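Local coordinates for protein D-galactonate dehydratase family member RspA (Pantoea ananatis, PDB 3T6C) that dehydrates D-gluconate to 2-dehydro-3-deoxy-D-gluconate with low activity in vitro, using one magnesium ion per subunit, at residues 149-154 and 174-179; 155-160 and 230-235; 242-247 and 267-272. All blocks are in the same frame, centred on the assembly; numbering follows the deposited sequence.

How the interactions relate
All three contacts lie on the same side of the chain's centre, in the enolase-type barrel. Interactions 1 and 3 belong to the same sheet, their centres about 11 Å apart: strands 145-151, 173-176, 242-246 and 270-272 run parallel in that order, and the carbonyl of C176 and the side chain of Q177 tie interaction 1 to H245 and D246 of interaction 3. Interaction 2, with its centre about 10 Å from interaction 1 and about 14 Å from interaction 3, joins helices 156-168 and 219-237 outside those strands. Along the chain interactions 1 and 2 interleave, and interaction 3 follows both. The strand ends carry H150, R175, D246 and E272 to the gluconate and magnesium site; the helices pack on the strands through C176 and L243.

Interaction 1. Residues 149-154 and 174-179; sequences VHTDGA and IRCQMG
The carbonyl oxygen of R175 is gripped twice by T151: T151 N reaches R175 O at 2.8 Å, nearly straight on, while T151 OG1 comes to R175 O at 3.0 Å from well outside the carbonyl plane. The hydroxyl gets there because chi1 of 65° tucks OG1 between the backbone N and the carbonyl carbon. The same torsion turns CG2 toward I174, whose CG2 meets T151 CG2 at a tight 3.4 Å on the face that looks toward helix 156-168. R175 N bonds to V149 O, and Q177 N to T151 O, which continues the ladder. These are the two parallel strands of a beta-alpha-beta unit in the barrel of the enolase superfamily, with helix 156-168 making the crossover between them.

On the other face, H150 and R175 stack. The guanidinium lies flat over the imidazole, centres 3.7 Å apart and planes only 9° from parallel, with the CD of Q177 over its opposite face. R175 NE donates to a water that in turn donates to T151 O, and a second water links R175 NH2 with D152 OD2; both waters sit at the guanidinium edge, in its plane. R175 NH1 bonds to Y181 OH, H150 NE2 is hydrogen-bonded to E375 OE2, and both stacked residues touch the bound gluconate. Beyond the strands, D152 OD1 accepts from G153 N at 2.8 Å and, weakly, from G179 N. G179 N also makes a weak bond to G153 O, and D152 CA lends a CH contact to Q177 O.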
loop_
_atom_site.group_PDB
_atom_site.type_symbol
_atom_site.label_atom_id
_atom_site.label_comp_id
_atom_site.label_asym_id
_atom_site.label_seq_id
_atom_site.Cartn_x
_atom_site.Cartn_y
_atom_site.Cartn_z
ATOM N N VAL A 149 8.754 -14.442 36.515
ATOM C CA VAL A 149 8.760 -13.722 37.754
ATOM C C VAL A 149 9.643 -12.489 37.603
ATOM O O VAL A 149 10.416 -12.366 36.652
ATOM C CB VAL A 149 9.275 -14.588 38.909
ATOM C CG1 VAL A 149 8.206 -15.630 39.307
ATOM C CG2 VAL A 149 10.640 -15.224 38.576
ATOM N N HIS A 150 9.499 -11.571 38.544
ATOM C CA HIS A 150 10.252 -10.295 38.532
ATOM C C HIS A 150 11.523 -10.359 39.362
ATOM O O HIS A 150 11.482 -10.742 40.548
ATOM C CB HIS A 150 9.384 -9.197 39.160
ATOM C CG HIS A 150 8.128 -8.871 38.394
ATOM N ND1 HIS A 150 7.270 -7.865 38.802
ATOM C CD2 HIS A 150 7.578 -9.402 37.274
ATOM C CE1 HIS A 150 6.267 -7.771 37.946
ATOM N NE2 HIS A 150 6.414 -8.707 37.026
ATOM N N THR A 151 12.640 -10.006 38.740
ATOM C CA THR A 151 13.876 -9.701 39.458
ATOM C C THR A 151 14.276 -8.249 39.216
ATOM O O THR A 151 14.009 -7.651 38.131
ATOM C CB THR A 151 15.075 -10.595 39.093
ATOM O OG1 THR A 151 15.437 -10.376 37.746
ATOM C CG2 THR A 151 14.790 -12.039 39.294
ATOM N N ASP A 152 14.936 -7.666 40.223
ATOM C CA ASP A 152 15.304 -6.274 40.123
ATOM C C ASP A 152 16.553 -6.134 40.991
ATOM O O ASP A 152 17.002 -7.103 41.654
ATOM C CB ASP A 152 14.162 -5.455 40.686
ATOM C CG ASP A 152 14.009 -4.099 40.031
ATOM O OD1 ASP A 152 14.998 -3.319 40.006
ATOM O OD2 ASP A 152 12.877 -3.805 39.550
ATOM N N GLY A 153 17.064 -4.920 41.038
ATOM C CA GLY A 153 18.244 -4.645 41.813
ATOM C C GLY A 153 18.803 -3.308 41.442
ATOM O O GLY A 153 18.485 -2.715 40.399
ATOM N N ALA A 154 19.699 -2.824 42.289
ATOM C CA ALA A 154 20.207 -1.495 42.088
ATOM C C ALA A 154 21.315 -1.451 41.015
ATOM O O ALA A 154 21.589 -0.405 40.426
ATOM C CB ALA A 154 20.726 -0.963 43.412
ATOM N N ILE A 174 12.434 -15.187 33.409
ATOM C CA ILE A 174 12.716 -14.166 34.424
ATOM C C ILE A 174 12.751 -12.783 33.802
ATOM O O ILE A 174 13.528 -12.556 32.838
ATOM C CB ILE A 174 14.056 -14.474 35.103
ATOM C CG1 ILE A 174 13.945 -15.861 35.782
ATOM C CG2 ILE A 174 14.339 -13.415 36.188
ATOM C CD1 ILE A 174 15.272 -16.399 36.185
ATOM N N ARG A 175 11.923 -11.863 34.325
ATOM C CA ARG A 175 11.992 -10.461 33.883
ATOM C C ARG A 175 13.074 -9.760 34.701
ATOM O O ARG A 175 13.069 -9.867 35.930
ATOM C CB ARG A 175 10.669 -9.766 34.120
ATOM C CG ARG A 175 10.663 -8.364 33.505
ATOM C CD ARG A 175 9.373 -7.635 33.838
ATOM N NE ARG A 175 9.459 -7.023 35.164
ATOM C CZ ARG A 175 8.585 -6.111 35.559
ATOM N NH1 ARG A 175 7.596 -5.775 34.758
ATOM N NH2 ARG A 175 8.719 -5.476 36.729
ATOM N N CYS A 176 13.954 -9.029 34.043
ATOM C CA CYS A 176 15.097 -8.337 34.712
ATOM C C CYS A 176 15.014 -6.845 34.471
ATOM O O CYS A 176 15.032 -6.407 33.317
ATOM C CB CYS A 176 16.447 -8.851 34.173
ATOM S SG CYS A 176 16.630 -10.645 34.515
ATOM N N GLN A 177 14.877 -6.077 35.567
ATOM C CA GLN A 177 14.890 -4.625 35.552
ATOM C C GLN A 177 16.035 -4.190 36.455
ATOM O O GLN A 177 16.458 -4.956 37.357
ATOM C CB GLN A 177 13.565 -4.087 36.123
ATOM C CG GLN A 177 12.279 -4.648 35.519
ATOM C CD GLN A 177 12.025 -4.260 34.065
ATOM O OE1 GLN A 177 11.823 -5.140 33.224
ATOM N NE2 GLN A 177 11.968 -2.954 33.785
ATOM N N MET A 178 16.505 -2.967 36.277
ATOM C CA MET A 178 17.487 -2.463 37.228
ATOM C C MET A 178 16.928 -1.132 37.636
ATOM O O MET A 178 16.998 -0.171 36.879
ATOM C CB MET A 178 18.839 -2.355 36.502
ATOM C CG MET A 178 19.991 -1.987 37.403
ATOM S SD MET A 178 21.562 -2.104 36.450
ATOM C CE MET A 178 21.320 -0.819 35.223
ATOM N N GLY A 179 16.416 -1.050 38.868
ATOM C CA GLY A 179 15.594 0.117 39.251
ATOM C C GLY A 179 14.178 0.136 38.660
ATOM O O GLY A 179 13.625 1.209 38.312
HETATM O O HOH W 1 11.475 -7.471 37.217
HETATM O O HOH W 2 10.882 -5.383 38.873
#

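Interaction 2. Residues 155-160 and 230-235; sequences DEVEVE and FDHLRN
H232 reaches across from helix 230-235 to helix 156-160 and is met from its CB to its tip. Its CB lies 3.6 Å from E156 OE2. With CG anti to the backbone N (chi1 172°), the ring is carried out between E156 and E160. E156 CB rests over one ring face, 4.1 Å from the centroid, in a CH-pi contact, while CD2 of the ring comes to E156 O at 3.6 Å. At the tip, H232 NE2 donates to E160 OE1 at 2.8 Å. That bond is bent, 142° at the hydrogen: the oxygen lies somewhat off the ring plane, and the nitrogen meets it from above the carboxylate plane, the two planes being steeply inclined. E160 OE2 has its own partner in R164, a salt bridge that would probably stabilise the negative charge of the carboxylate.

The two helices pack on the outside of the barrel, over strands 173-176 and 242-246, their local axes 9.9 Å apart at closest approach and inclined at 45°. On the side nearer the strands the contact turns apolar. L233 lays CD2 against E160 CA at 3.7 Å and close to V159 CG1, with the two side chains of V159 and L233 crossing at about a right angle; both also touch C176. Helix 156-160 starts at D155, an N-cap whose OD1 accepts from E158 N at 2.9 Å, while its OD2 forms a salt bridge with K200.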
loop_
_atom_site.group_PDB
_atom_site.type_symbol
_atom_site.label_atom_id
_atom_site.label_comp_id
_atom_site.label_asym_id
_atom_site.label_seq_id
_atom_site.Cartn_x
_atom_site.Cartn_y
_atom_site.Cartn_z
ATOM N N ASP A 155 21.990 -2.584 40.792
ATOM C CA ASP A 155 23.076 -2.649 39.822
ATOM C C ASP A 155 23.086 -4.034 39.153
ATOM O O ASP A 155 22.266 -4.904 39.520
ATOM C CB ASP A 155 24.441 -2.261 40.443
ATOM C CG ASP A 155 24.896 -3.201 41.507
ATOM O OD1 ASP A 155 24.483 -4.361 41.523
ATOM O OD2 ASP A 155 25.722 -2.788 42.354
ATOM N N GLU A 156 23.987 -4.255 38.192
ATOM C CA GLU A 156 23.948 -5.494 37.414
ATOM C C GLU A 156 24.211 -6.718 38.290
ATOM O O GLU A 156 23.648 -7.786 38.043
ATOM C CB GLU A 156 24.976 -5.423 36.280
ATOM C CG GLU A 156 24.716 -4.196 35.464
ATOM C CD GLU A 156 25.779 -3.911 34.462
ATOM O OE1 GLU A 156 25.570 -2.928 33.705
ATOM O OE2 GLU A 156 26.800 -4.668 34.434
ATOM N N VAL A 157 25.032 -6.567 39.313
ATOM C CA VAL A 157 25.333 -7.712 40.196
ATOM C C VAL A 157 24.128 -8.074 41.071
ATOM O O VAL A 157 23.807 -9.239 41.247
ATOM C CB VAL A 157 26.590 -7.438 41.046
ATOM C CG1 VAL A 157 26.763 -8.552 42.095
ATOM C CG2 VAL A 157 27.813 -7.408 40.133
ATOM N N GLU A 158 23.415 -7.079 41.587
ATOM C CA GLU A 158 22.230 -7.387 42.382
ATOM C C GLU A 158 21.194 -8.057 41.500
ATOM O O GLU A 158 20.504 -8.964 41.948
ATOM C CB GLU A 158 21.633 -6.118 42.997
ATOM C CG GLU A 158 22.532 -5.558 44.090
ATOM C CD GLU A 158 21.831 -4.483 44.912
ATOM O OE1 GLU A 158 20.651 -4.145 44.636
ATOM O OE2 GLU A 158 22.477 -3.982 45.859
ATOM N N VAL A 159 21.035 -7.566 40.267
ATOM C CA VAL A 159 20.045 -8.191 39.361
ATOM C C VAL A 159 20.459 -9.646 39.082
ATOM O O VAL A 159 19.633 -10.593 39.128
ATOM C CB VAL A 159 19.885 -7.394 38.040
ATOM C CG1 VAL A 159 18.866 -8.091 37.097
ATOM C CG2 VAL A 159 19.386 -6.008 38.349
ATOM N N GLU A 160 21.755 -9.834 38.841
ATOM C CA GLU A 160 22.282 -11.178 38.609
ATOM C C GLU A 160 21.996 -12.086 39.789
ATOM O O GLU A 160 21.546 -13.226 39.616
ATOM C CB GLU A 160 23.794 -11.110 38.353
ATOM C CG GLU A 160 24.487 -12.486 38.270
ATOM C CD GLU A 160 25.988 -12.409 38.500
ATOM O OE1 GLU A 160 26.586 -11.306 38.438
ATOM O OE2 GLU A 160 26.617 -13.496 38.691
ATOM N N PHE A 230 21.907 -6.683 30.023
ATOM C CA PHE A 230 21.698 -7.987 29.420
ATOM C C PHE A 230 22.953 -8.673 28.946
ATOM O O PHE A 230 23.043 -9.905 29.030
ATOM C CB PHE A 230 20.535 -7.999 28.407
ATOM C CG PHE A 230 19.209 -7.897 29.098
ATOM C CD1 PHE A 230 18.600 -9.038 29.565
ATOM C CD2 PHE A 230 18.636 -6.660 29.376
ATOM C CE1 PHE A 230 17.446 -8.969 30.308
ATOM C CE2 PHE A 230 17.451 -6.575 30.102
ATOM C CZ PHE A 230 16.849 -7.745 30.560
ATOM N N ASP A 231 23.949 -7.884 28.542
ATOM C CA ASP A 231 25.270 -8.493 28.261
ATOM C C ASP A 231 25.826 -9.160 29.523
ATOM O O ASP A 231 26.326 -10.311 29.471
ATOM C CB ASP A 231 26.201 -7.393 27.772
ATOM C CG ASP A 231 27.528 -7.922 27.255
ATOM O OD1 ASP A 231 27.554 -8.618 26.233
ATOM O OD2 ASP A 231 28.546 -7.635 27.879
ATOM N N HIS A 232 25.716 -8.478 30.663
ATOM C CA HIS A 232 26.262 -9.009 31.911
ATOM C C HIS A 232 25.481 -10.244 32.289
ATOM O O HIS A 232 26.076 -11.261 32.679
ATOM C CB HIS A 232 26.128 -7.964 33.025
ATOM C CG HIS A 232 26.480 -8.506 34.372
ATOM N ND1 HIS A 232 27.788 -8.640 34.778
ATOM C CD2 HIS A 232 25.711 -8.957 35.398
ATOM C CE1 HIS A 232 27.820 -9.132 36.008
ATOM N NE2 HIS A 232 26.578 -9.347 36.400
ATOM N N LEU A 233 24.156 -10.189 32.186
ATOM C CA LEU A 233 23.337 -11.336 32.593
ATOM C C LEU A 233 23.603 -12.548 31.724
ATOM O O LEU A 233 23.680 -13.637 32.226
ATOM C CB LEU A 233 21.845 -10.980 32.578
ATOM C CG LEU A 233 21.428 -9.933 33.624
ATOM C CD1 LEU A 233 19.974 -9.557 33.345
ATOM C CD2 LEU A 233 21.602 -10.439 35.082
ATOM N N ARG A 234 23.764 -12.361 30.412
ATOM C CA ARG A 234 24.074 -13.500 29.555
ATOM C C ARG A 234 25.461 -14.055 29.859
ATOM O O ARG A 234 25.663 -15.267 29.837
ATOM C CB ARG A 234 23.941 -13.127 28.082
ATOM C CG ARG A 234 22.485 -12.933 27.660
ATOM C CD ARG A 234 21.717 -14.274 27.872
ATOM N NE ARG A 234 20.386 -14.256 27.263
ATOM C CZ ARG A 234 19.360 -15.021 27.607
ATOM N NH1 ARG A 234 19.463 -15.952 28.567
ATOM N NH2 ARG A 234 18.228 -14.897 26.942
ATOM N N ASN A 235 26.415 -13.170 30.163
ATOM C CA ASN A 235 27.773 -13.594 30.491
ATOM C C ASN A 235 27.787 -14.469 31.738
ATOM O O ASN A 235 28.526 -15.461 31.808
ATOM C CB ASN A 235 28.654 -12.363 30.702
ATOM C CG ASN A 235 30.114 -12.721 30.994
ATOM O OD1 ASN A 235 30.638 -13.707 30.473
ATOM N ND2 ASN A 235 30.770 -11.917 31.813
#

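Interaction 3. Residues 242-247 and 267-272; sequences ELLHDA and QLFFLE. With MG (magnesium ion), chain C; GCO (D-gluconic acid), chain D.
L244 pushes its two methyls into the hollow between F269 and F270. The segments 242-247 and 267-272 are parallel neighbours in the enolase-type barrel, joined as a beta-alpha-beta unit through helix 253-262. L244 CD2 sits over one face of the F270 ring, 3.7 Å from the centroid and a little toward the rim, while CD1 packs on F269 CB at 3.8 Å. The chi1 of 66° swings the F270 ring back over its own backbone, under that CD2 methyl. At the start of the strand, E242 OE1 approaches the edge of the F269 ring. It also takes a hydrogen bond from a water shared with L243 N and Q267 O, while E242 OE2 forms a salt bridge with K224 of the second subunit.

On the H245 side, toward helix 219-237, two leucine methyls do the filling: L268 CD2 lies against H245 CB, and L271 CD1 meets the H245 ring edge-on at CD2. The ring nitrogens of H245 bond to Y222 and to the carbonyl of C176. Backbone bonds F269 N to L243 O, H245 N to F270 O, E272 N to H245 O and A247 N to E272 O join the two segments.

At the C-terminal ends the carboxylates of D246 and E272 stack with planes 23° apart, brought together by the magnesium ion between them and the gluconate. E298 completes the protein ligands, and R319 bonds to E272 OE2. D246 OD2 and E272 OE2 each bind magnesium at 2.0 Å, and gluconate O1B binds it at 2.1 Å.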
loop_
_atom_site.group_PDB
_atom_site.type_symbol
_atom_site.label_atom_id
_atom_site.label_comp_id
_atom_site.label_asym_id
_atom_site.label_seq_id
_atom_site.Cartn_x
_atom_site.Cartn_y
_atom_site.Cartn_z
ATOM N N GLU A 242 15.278 -18.075 29.992
ATOM C CA GLU A 242 14.628 -17.009 29.208
ATOM C C GLU A 242 14.549 -15.721 30.006
ATOM O O GLU A 242 14.152 -15.758 31.179
ATOM C CB GLU A 242 13.193 -17.451 28.846
ATOM C CG GLU A 242 13.191 -18.747 27.993
ATOM C CD GLU A 242 13.826 -18.553 26.631
ATOM O OE1 GLU A 242 13.660 -17.449 26.058
ATOM O OE2 GLU A 242 14.502 -19.477 26.103
ATOM N N LEU A 243 14.927 -14.605 29.382
ATOM C CA LEU A 243 15.024 -13.334 30.097
ATOM C C LEU A 243 14.110 -12.323 29.394
ATOM O O LEU A 243 13.990 -12.308 28.168
ATOM C CB LEU A 243 16.467 -12.815 30.046
ATOM C CG LEU A 243 17.535 -13.694 30.787
ATOM C CD1 LEU A 243 18.916 -13.000 30.664
ATOM C CD2 LEU A 243 17.203 -13.989 32.230
ATOM N N LEU A 244 13.436 -11.501 30.176
ATOM C CA LEU A 244 12.415 -10.551 29.679
ATOM C C LEU A 244 12.759 -9.163 30.196
ATOM O O LEU A 244 13.445 -9.025 31.208
ATOM C CB LEU A 244 11.019 -10.932 30.229
ATOM C CG LEU A 244 10.388 -12.237 29.742
ATOM C CD1 LEU A 244 11.090 -13.529 30.267
ATOM C CD2 LEU A 244 8.944 -12.237 30.099
ATOM N N HIS A 245 12.317 -8.116 29.484
ATOM C CA HIS A 245 12.518 -6.752 29.981
ATOM C C HIS A 245 11.288 -5.919 29.639
ATOM O O HIS A 245 10.721 -6.080 28.549
ATOM C CB HIS A 245 13.794 -6.080 29.395
ATOM C CG HIS A 245 14.031 -4.709 29.959
ATOM N ND1 HIS A 245 14.401 -4.497 31.281
ATOM C CD2 HIS A 245 13.843 -3.483 29.412
ATOM C CE1 HIS A 245 14.471 -3.184 31.496
ATOM N NE2 HIS A 245 14.131 -2.553 30.388
ATOM N N ASP A 246 10.892 -5.038 30.560
ATOM C CA ASP A 246 9.726 -4.170 30.348
ATOM C C ASP A 246 10.182 -2.715 30.223
ATOM O O ASP A 246 10.658 -2.101 31.228
ATOM C CB ASP A 246 8.790 -4.342 31.571
ATOM C CG ASP A 246 7.415 -3.683 31.395
ATOM O OD1 ASP A 246 7.197 -2.880 30.456
ATOM O OD2 ASP A 246 6.514 -3.997 32.224
ATOM N N ALA A 247 10.066 -2.150 29.014
ATOM C CA ALA A 247 10.451 -0.738 28.811
ATOM C C ALA A 247 9.390 0.201 29.372
ATOM O O ALA A 247 9.686 1.355 29.611
ATOM C CB ALA A 247 10.631 -0.488 27.347
ATOM N N GLN A 267 18.981 -12.181 22.910
ATOM C CA GLN A 267 17.861 -13.104 22.653
ATOM C C GLN A 267 16.852 -13.111 23.805
ATOM O O GLN A 267 16.583 -14.130 24.451
ATOM C CB GLN A 267 18.361 -14.507 22.317
ATOM C CG GLN A 267 19.058 -14.528 20.956
ATOM C CD GLN A 267 19.709 -15.858 20.714
ATOM O OE1 GLN A 267 19.065 -16.787 20.225
ATOM N NE2 GLN A 267 20.969 -15.979 21.106
ATOM N N LEU A 268 16.226 -11.955 24.021
ATOM C CA LEU A 268 15.207 -11.866 25.053
ATOM C C LEU A 268 13.963 -12.635 24.631
ATOM O O LEU A 268 13.612 -12.683 23.433
ATOM C CB LEU A 268 14.813 -10.403 25.306
ATOM C CG LEU A 268 15.720 -9.716 26.355
ATOM C CD1 LEU A 268 17.184 -9.657 25.938
ATOM C CD2 LEU A 268 15.194 -8.324 26.578
ATOM N N PHE A 269 13.259 -13.188 25.621
ATOM C CA PHE A 269 11.995 -13.849 25.351
ATOM C C PHE A 269 10.995 -12.799 24.836
ATOM O O PHE A 269 10.259 -13.055 23.863
ATOM C CB PHE A 269 11.492 -14.569 26.628
ATOM C CG PHE A 269 10.207 -15.303 26.435
ATOM C CD1 PHE A 269 10.215 -16.581 25.911
ATOM C CD2 PHE A 269 9.002 -14.751 26.875
ATOM C CE1 PHE A 269 9.027 -17.309 25.735
ATOM C CE2 PHE A 269 7.795 -15.485 26.677
ATOM C CZ PHE A 269 7.831 -16.744 26.105
ATOM N N PHE A 270 10.941 -11.650 25.499
ATOM C CA PHE A 270 10.308 -10.487 24.885
ATOM C C PHE A 270 10.788 -9.189 25.502
ATOM O O PHE A 270 11.275 -9.200 26.630
ATOM C CB PHE A 270 8.766 -10.597 24.794
ATOM C CG PHE A 270 7.967 -10.614 26.123
ATOM C CD1 PHE A 270 8.032 -9.612 27.083
ATOM C CD2 PHE A 270 7.036 -11.644 26.339
ATOM C CE1 PHE A 270 7.200 -9.602 28.245
ATOM C CE2 PHE A 270 6.215 -11.653 27.499
ATOM C CZ PHE A 270 6.295 -10.643 28.450
ATOM N N LEU A 271 10.660 -8.109 24.740
ATOM C CA LEU A 271 10.780 -6.705 25.212
ATOM C C LEU A 271 9.358 -6.165 25.267
ATOM O O LEU A 271 8.637 -6.187 24.230
ATOM C CB LEU A 271 11.625 -5.891 24.234
ATOM C CG LEU A 271 11.697 -4.396 24.534
ATOM C CD1 LEU A 271 12.396 -4.170 25.923
ATOM C CD2 LEU A 271 12.442 -3.704 23.398
ATOM N N GLU A 272 8.961 -5.698 26.446
ATOM C CA GLU A 272 7.552 -5.348 26.678
ATOM C C GLU A 272 7.346 -3.813 26.647
ATOM O O GLU A 272 8.206 -3.010 27.102
ATOM C CB GLU A 272 7.115 -5.923 28.029
ATOM C CG GLU A 272 5.708 -5.573 28.507
ATOM C CD GLU A 272 5.533 -6.020 29.935
ATOM O OE1 GLU A 272 6.339 -6.887 30.400
ATOM O OE2 GLU A 272 4.542 -5.575 30.566
HETATM MG MG MG C . 4.484 -4.177 32.065
HETATM C C1 GCO D . 3.722 -5.314 34.646
HETATM C C2 GCO D . 3.177 -3.937 34.710
HETATM C C3 GCO D . 2.856 -3.443 36.108
HETATM C C4 GCO D . 2.055 -2.158 36.052
HETATM C C5 GCO D . 1.042 -2.137 37.170
HETATM C C6 GCO D . 0.174 -0.891 37.178
HETATM O O1A GCO D . 3.487 -6.174 35.546
HETATM O O1B GCO D . 4.317 -5.671 33.577
HETATM O O2 GCO D . 3.939 -3.105 33.875
HETATM O O3 GCO D . 4.069 -3.278 36.745
HETATM O O4 GCO D . 2.961 -1.078 36.180
HETATM O O5 GCO D . 0.236 -3.249 37.049
HETATM O O6 GCO D . -0.807 -0.866 38.195
HETATM O O HOH W 3 15.423 -15.385 26.522
HETATM O O HOH W 4 4.634 -2.434 30.910
#